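Local coordinates for aminopentol aminotransferase (Sphingopyxis macrogoltabida, PDB 6HBS), which transfers the amino group of aminopentol, the hydrolysed form of the mycotoxin fumonisin B1, to pyruvate with the help of pyridoxal phosphate, at residues Ala206-Lys218 against Cys242-Ser254. Residues are numbered along the deposited sequence; the frame is centred on the assembly and turned at random.
Sequences ALAQLEFARTARK and CSWTHLGIEPDLS
Trp-244 lies flat against helix 210-223, with the methyl of Ala-213 over one face of its six-membered ring. CB stands 3.8 Å from the ring centroid and only 11° off the normal, a CH-pi contact that suits alanine, whose small side chain lets the indole come close to the helix. At the rim CZ2 meets CE2 of Phe-212, while the indole N-H bonds to the carbonyl of Pro-196. Leu-247 closes the short 3-10 turn and rests CD1 against two alanine methyls, 3.8 Å from CB of Ala-213 and 4.0 Å from CB of Ala-208. Its carbonyl oxygen accepts a hydrogen bond from a water, which in turn accepts one from NE of Arg-214, so the exposed arginine joins the turn through solvent.

In this class-III aminotransferase helix 210-223 is the crossover between the adjacent parallel strands 189-194 and 226-230, a beta-alpha-beta unit of the PLP-binding domain; Trp-244, Leu-247 and Ile-249 pack on it before the chain enters strand 253-256. Branched Ile-249 spreads over the helix: CD1 touches CG of Arg-214, and CG2 rests 3.8 Å from CB of Arg-217. Bends at chi2 (68°) and chi3 fold the chain of Arg-217 along the loop. There NH1 gives the carbonyl O of Glu-250 a bond of 2.9 Å, lying in the planes of both groups. NH2 of Arg-217 forms a salt bridge to the syn lone pair of Asp-252 OD2, also at 2.9 Å, though guanidinium and carboxylate planes are turned 71° apart; it forms another with Asp-221. A leucine in place of Arg-217 would probably leave the Glu-250 carbonyl without this donor and the buried Asp-252 carboxylate without one of its cationic partners, with Lys-274 and the backbone N of Leu-227 still holding it.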
loop_
_atom_site.group_PDB
_atom_site.type_symbol
_atom_site.label_atom_id
_atom_site.label_comp_id
_atom_site.label_asym_id
_atom_site.label_seq_id
_atom_site.Cartn_x
_atom_site.Cartn_y
_atom_site.Cartn_z
ATOM N N ALA A 206 3.029 -18.364 -21.423
ATOM C CA ALA A 206 3.896 -19.494 -21.574
ATOM C C ALA A 206 4.378 -19.940 -20.201
ATOM O O ALA A 206 4.759 -19.083 -19.376
ATOM C CB ALA A 206 5.055 -19.107 -22.458
ATOM N N LEU A 207 4.397 -21.259 -19.983
ATOM C CA LEU A 207 4.955 -21.846 -18.783
ATOM C C LEU A 207 6.475 -21.614 -18.738
ATOM O O LEU A 207 7.130 -21.458 -19.794
ATOM C CB LEU A 207 4.648 -23.342 -18.765
ATOM C CG LEU A 207 3.169 -23.725 -18.874
ATOM C CD1 LEU A 207 3.002 -25.224 -18.730
ATOM C CD2 LEU A 207 2.316 -23.006 -17.853
ATOM N N ALA A 208 7.045 -21.590 -17.518
ATOM C CA ALA A 208 8.505 -21.443 -17.372
ATOM C C ALA A 208 9.150 -22.726 -17.877
ATOM O O ALA A 208 8.636 -23.821 -17.605
ATOM C CB ALA A 208 8.932 -21.184 -15.952
ATOM N N GLN A 209 10.252 -22.557 -18.601
ATOM C CA GLN A 209 11.028 -23.663 -19.091
ATOM C C GLN A 209 12.044 -24.018 -18.008
ATOM O O GLN A 209 12.668 -23.155 -17.396
ATOM C CB GLN A 209 11.697 -23.320 -20.424
ATOM C CG GLN A 209 10.730 -23.329 -21.599
ATOM C CD GLN A 209 11.200 -22.559 -22.811
ATOM O OE1 GLN A 209 12.395 -22.344 -23.039
ATOM N NE2 GLN A 209 10.240 -22.149 -23.629
ATOM N N LEU A 210 12.214 -25.324 -17.817
ATOM C CA LEU A 210 13.097 -25.866 -16.835
ATOM C C LEU A 210 14.517 -25.316 -17.035
ATOM O O LEU A 210 15.171 -24.930 -16.078
ATOM C CB LEU A 210 13.035 -27.386 -16.993
ATOM C CG LEU A 210 13.774 -28.197 -15.941
ATOM C CD1 LEU A 210 13.398 -27.749 -14.536
ATOM C CD2 LEU A 210 13.497 -29.685 -16.140
ATOM N N GLU A 211 15.002 -25.270 -18.283
ATOM C CA GLU A 211 16.384 -24.897 -18.488
ATOM C C GLU A 211 16.543 -23.429 -18.083
ATOM O O GLU A 211 17.587 -23.052 -17.559
ATOM C CB GLU A 211 16.874 -25.181 -19.913
ATOM C CG GLU A 211 18.182 -25.967 -19.926
ATOM C CD GLU A 211 18.224 -27.148 -18.956
ATOM O OE1 GLU A 211 19.032 -27.106 -18.003
ATOM O OE2 GLU A 211 17.423 -28.095 -19.121
ATOM N N PHE A 212 15.499 -22.626 -18.315
ATOM C CA PHE A 212 15.545 -21.200 -17.971
ATOM C C PHE A 212 15.671 -21.060 -16.443
ATOM O O PHE A 212 16.509 -20.339 -15.949
ATOM C CB PHE A 212 14.356 -20.463 -18.591
ATOM C CG PHE A 212 14.124 -19.104 -17.986
ATOM C CD1 PHE A 212 15.015 -18.068 -18.216
ATOM C CD2 PHE A 212 13.039 -18.874 -17.150
ATOM C CE1 PHE A 212 14.809 -16.814 -17.656
ATOM C CE2 PHE A 212 12.834 -17.620 -16.591
ATOM C CZ PHE A 212 13.723 -16.597 -16.825
ATOM N N ALA A 213 14.828 -21.790 -15.709
ATOM C CA ALA A 213 14.744 -21.706 -14.243
ATOM C C ALA A 213 16.040 -22.211 -13.596
ATOM O O ALA A 213 16.538 -21.591 -12.675
ATOM C CB ALA A 213 13.513 -22.453 -13.751
ATOM N N ARG A 214 16.593 -23.324 -14.107
ATOM C CA ARG A 214 17.852 -23.845 -13.619
ATOM C C ARG A 214 18.975 -22.835 -13.854
ATOM O O ARG A 214 19.772 -22.583 -12.992
ATOM C CB ARG A 214 18.193 -25.173 -14.291
ATOM C CG ARG A 214 17.396 -26.334 -13.733
ATOM C CD ARG A 214 17.440 -27.535 -14.652
ATOM N NE ARG A 214 16.693 -28.616 -14.025
ATOM C CZ ARG A 214 16.452 -29.805 -14.583
ATOM N NH1 ARG A 214 16.629 -29.990 -15.884
ATOM N NH2 ARG A 214 16.040 -30.806 -13.823
ATOM N N THR A 215 19.032 -22.246 -15.043
ATOM C CA THR A 215 20.055 -21.282 -15.301
ATOM C C THR A 215 19.926 -20.077 -14.340
ATOM O O THR A 215 20.918 -19.564 -13.857
ATOM C CB THR A 215 20.025 -20.824 -16.753
ATOM O OG1 THR A 215 20.176 -21.990 -17.562
ATOM C CG2 THR A 215 21.100 -19.795 -17.035
ATOM N N ALA A 216 18.702 -19.625 -14.054
ATOM C CA ALA A 216 18.543 -18.527 -13.110
ATOM C C ALA A 216 19.170 -18.926 -11.772
ATOM O O ALA A 216 19.932 -18.148 -11.161
ATOM C CB ALA A 216 17.073 -18.156 -12.986
ATOM N N ARG A 217 18.870 -20.145 -11.317
ATOM C CA ARG A 217 19.280 -20.559 -9.971
ATOM C C ARG A 217 20.805 -20.733 -9.939
ATOM O O ARG A 217 21.468 -20.348 -8.984
ATOM C CB ARG A 217 18.548 -21.833 -9.553
ATOM C CG ARG A 217 18.953 -22.420 -8.201
ATOM C CD ARG A 217 18.580 -21.599 -6.963
ATOM N NE ARG A 217 19.439 -20.447 -6.731
ATOM C CZ ARG A 217 19.262 -19.514 -5.784
ATOM N NH1 ARG A 217 18.113 -19.422 -5.125
ATOM N NH2 ARG A 217 20.243 -18.668 -5.498
ATOM N N LYS A 218 21.360 -21.326 -10.995
ATOM C CA LYS A 218 22.810 -21.585 -11.071
ATOM C C LYS A 218 23.625 -20.289 -11.197
ATOM O O LYS A 218 24.642 -20.141 -10.549
ATOM C CB LYS A 218 23.098 -22.547 -12.231
ATOM C CG LYS A 218 24.576 -22.805 -12.493
ATOM C CD LYS A 218 24.845 -23.656 -13.734
ATOM C CE LYS A 218 24.530 -22.950 -15.040
ATOM N NZ LYS A 218 25.400 -21.766 -15.253
ATOM N N CYS A 242 5.661 -21.723 -3.319
ATOM C CA CYS A 242 6.164 -20.933 -4.399
ATOM C C CYS A 242 5.877 -21.679 -5.711
ATOM O O CYS A 242 6.028 -22.900 -5.768
ATOM C CB CYS A 242 7.654 -20.701 -4.226
ATOM S SG CYS A 242 8.411 -19.706 -5.544
ATOM N N SER A 243 5.468 -20.938 -6.739
ATOM C CA SER A 243 5.008 -21.506 -7.979
ATOM C C SER A 243 6.127 -22.244 -8.740
ATOM O O SER A 243 5.807 -22.870 -9.725
ATOM C CB SER A 243 4.421 -20.436 -8.838
ATOM O OG SER A 243 3.313 -19.809 -8.194
ATOM N N TRP A 244 7.408 -22.096 -8.359
ATOM C CA TRP A 244 8.504 -22.885 -8.961
ATOM C C TRP A 244 8.785 -24.193 -8.216
ATOM O O TRP A 244 9.763 -24.873 -8.543
ATOM C CB TRP A 244 9.780 -22.043 -9.125
ATOM C CG TRP A 244 9.768 -21.286 -10.420
ATOM C CD1 TRP A 244 8.738 -21.196 -11.320
ATOM C CD2 TRP A 244 10.859 -20.551 -10.990
ATOM N NE1 TRP A 244 9.114 -20.445 -12.404
ATOM C CE2 TRP A 244 10.405 -20.026 -12.224
ATOM C CE3 TRP A 244 12.163 -20.284 -10.574
ATOM C CZ2 TRP A 244 11.214 -19.244 -13.043
ATOM C CZ3 TRP A 244 12.956 -19.502 -11.386
ATOM C CH2 TRP A 244 12.480 -18.981 -12.590
ATOM N N THR A 245 7.943 -24.564 -7.246
ATOM C CA THR A 245 8.155 -25.792 -6.483
ATOM C C THR A 245 8.223 -27.016 -7.402
ATOM O O THR A 245 9.112 -27.827 -7.232
ATOM C CB THR A 245 7.033 -26.071 -5.476
ATOM O OG1 THR A 245 6.859 -24.913 -4.652
ATOM C CG2 THR A 245 7.371 -27.257 -4.604
ATOM N N HIS A 246 7.293 -27.128 -8.358
ATOM C CA HIS A 246 7.204 -28.281 -9.287
ATOM C C HIS A 246 8.378 -28.340 -10.291
ATOM O O HIS A 246 8.546 -29.354 -10.940
ATOM C CB HIS A 246 5.834 -28.306 -9.991
ATOM C CG HIS A 246 4.686 -28.731 -9.116
ATOM N ND1 HIS A 246 3.530 -27.958 -8.954
ATOM C CD2 HIS A 246 4.487 -29.850 -8.377
ATOM C CE1 HIS A 246 2.689 -28.582 -8.154
ATOM N NE2 HIS A 246 3.251 -29.744 -7.787
ATOM N N LEU A 247 9.195 -27.288 -10.406
ATOM C CA LEU A 247 10.458 -27.302 -11.188
ATOM C C LEU A 247 11.655 -27.712 -10.322
ATOM O O LEU A 247 12.761 -27.785 -10.835
ATOM C CB LEU A 247 10.719 -25.918 -11.802
ATOM C CG LEU A 247 9.678 -25.416 -12.804
ATOM C CD1 LEU A 247 10.155 -24.148 -13.487
ATOM C CD2 LEU A 247 9.356 -26.477 -13.851
ATOM N N GLY A 248 11.468 -27.903 -9.012
ATOM C CA GLY A 248 12.588 -28.194 -8.098
ATOM C C GLY A 248 13.555 -27.021 -7.948
ATOM O O GLY A 248 14.697 -27.210 -7.573
ATOM N N ILE A 249 13.089 -25.789 -8.191
ATOM C CA ILE A 249 13.947 -24.612 -8.083
ATOM C C ILE A 249 13.392 -23.710 -6.978
ATOM O O ILE A 249 12.281 -23.206 -7.129
ATOM C CB ILE A 249 14.040 -23.856 -9.423
ATOM C CG1 ILE A 249 14.598 -24.740 -10.538
ATOM C CG2 ILE A 249 14.859 -22.581 -9.252
ATOM C CD1 ILE A 249 16.053 -25.090 -10.358
ATOM N N GLU A 250 14.194 -23.502 -5.924
ATOM C CA GLU A 250 13.840 -22.630 -4.800
ATOM C C GLU A 250 14.532 -21.282 -4.939
ATOM O O GLU A 250 15.751 -21.186 -5.059
ATOM C CB GLU A 250 14.196 -23.268 -3.461
ATOM C CG GLU A 250 13.372 -24.496 -3.153
ATOM C CD GLU A 250 13.643 -25.129 -1.798
ATOM O OE1 GLU A 250 13.122 -26.229 -1.550
ATOM O OE2 GLU A 250 14.349 -24.510 -0.984
ATOM N N PRO A 251 13.771 -20.169 -4.886
ATOM C CA PRO A 251 14.389 -18.851 -4.858
ATOM C C PRO A 251 14.993 -18.528 -3.479
ATOM O O PRO A 251 14.795 -19.257 -2.508
ATOM C CB PRO A 251 13.207 -17.933 -5.190
ATOM C CG PRO A 251 12.030 -18.656 -4.556
ATOM C CD PRO A 251 12.308 -20.125 -4.807
ATOM N N ASP A 252 15.689 -17.401 -3.414
ATOM C CA ASP A 252 16.139 -16.807 -2.170
ATOM C C ASP A 252 15.032 -15.938 -1.555
ATOM O O ASP A 252 14.879 -15.946 -0.347
ATOM C CB ASP A 252 17.387 -15.978 -2.401
ATOM C CG ASP A 252 18.484 -16.836 -3.018
ATOM O OD1 ASP A 252 18.712 -17.903 -2.471
ATOM O OD2 ASP A 252 18.999 -16.477 -4.077
ATOM N N LEU A 253 14.333 -15.161 -2.385
ATOM C CA LEU A 253 13.200 -14.324 -1.957
ATOM C C LEU A 253 12.012 -14.674 -2.843
ATOM O O LEU A 253 12.168 -14.951 -4.015
ATOM C CB LEU A 253 13.506 -12.830 -2.135
ATOM C CG LEU A 253 14.748 -12.251 -1.456
ATOM C CD1 LEU A 253 14.904 -10.788 -1.793
ATOM C CD2 LEU A 253 14.714 -12.426 0.057
ATOM N N SER A 254 10.817 -14.587 -2.288
ATOM C CA SER A 254 9.606 -14.633 -3.086
ATOM C C SER A 254 8.669 -13.531 -2.587
ATOM O O SER A 254 8.590 -13.270 -1.377
ATOM C CB SER A 254 8.958 -16.003 -3.034
ATOM O OG SER A 254 8.749 -16.427 -1.695
HETATM O O HOH W 1 15.390 -28.583 -11.454
#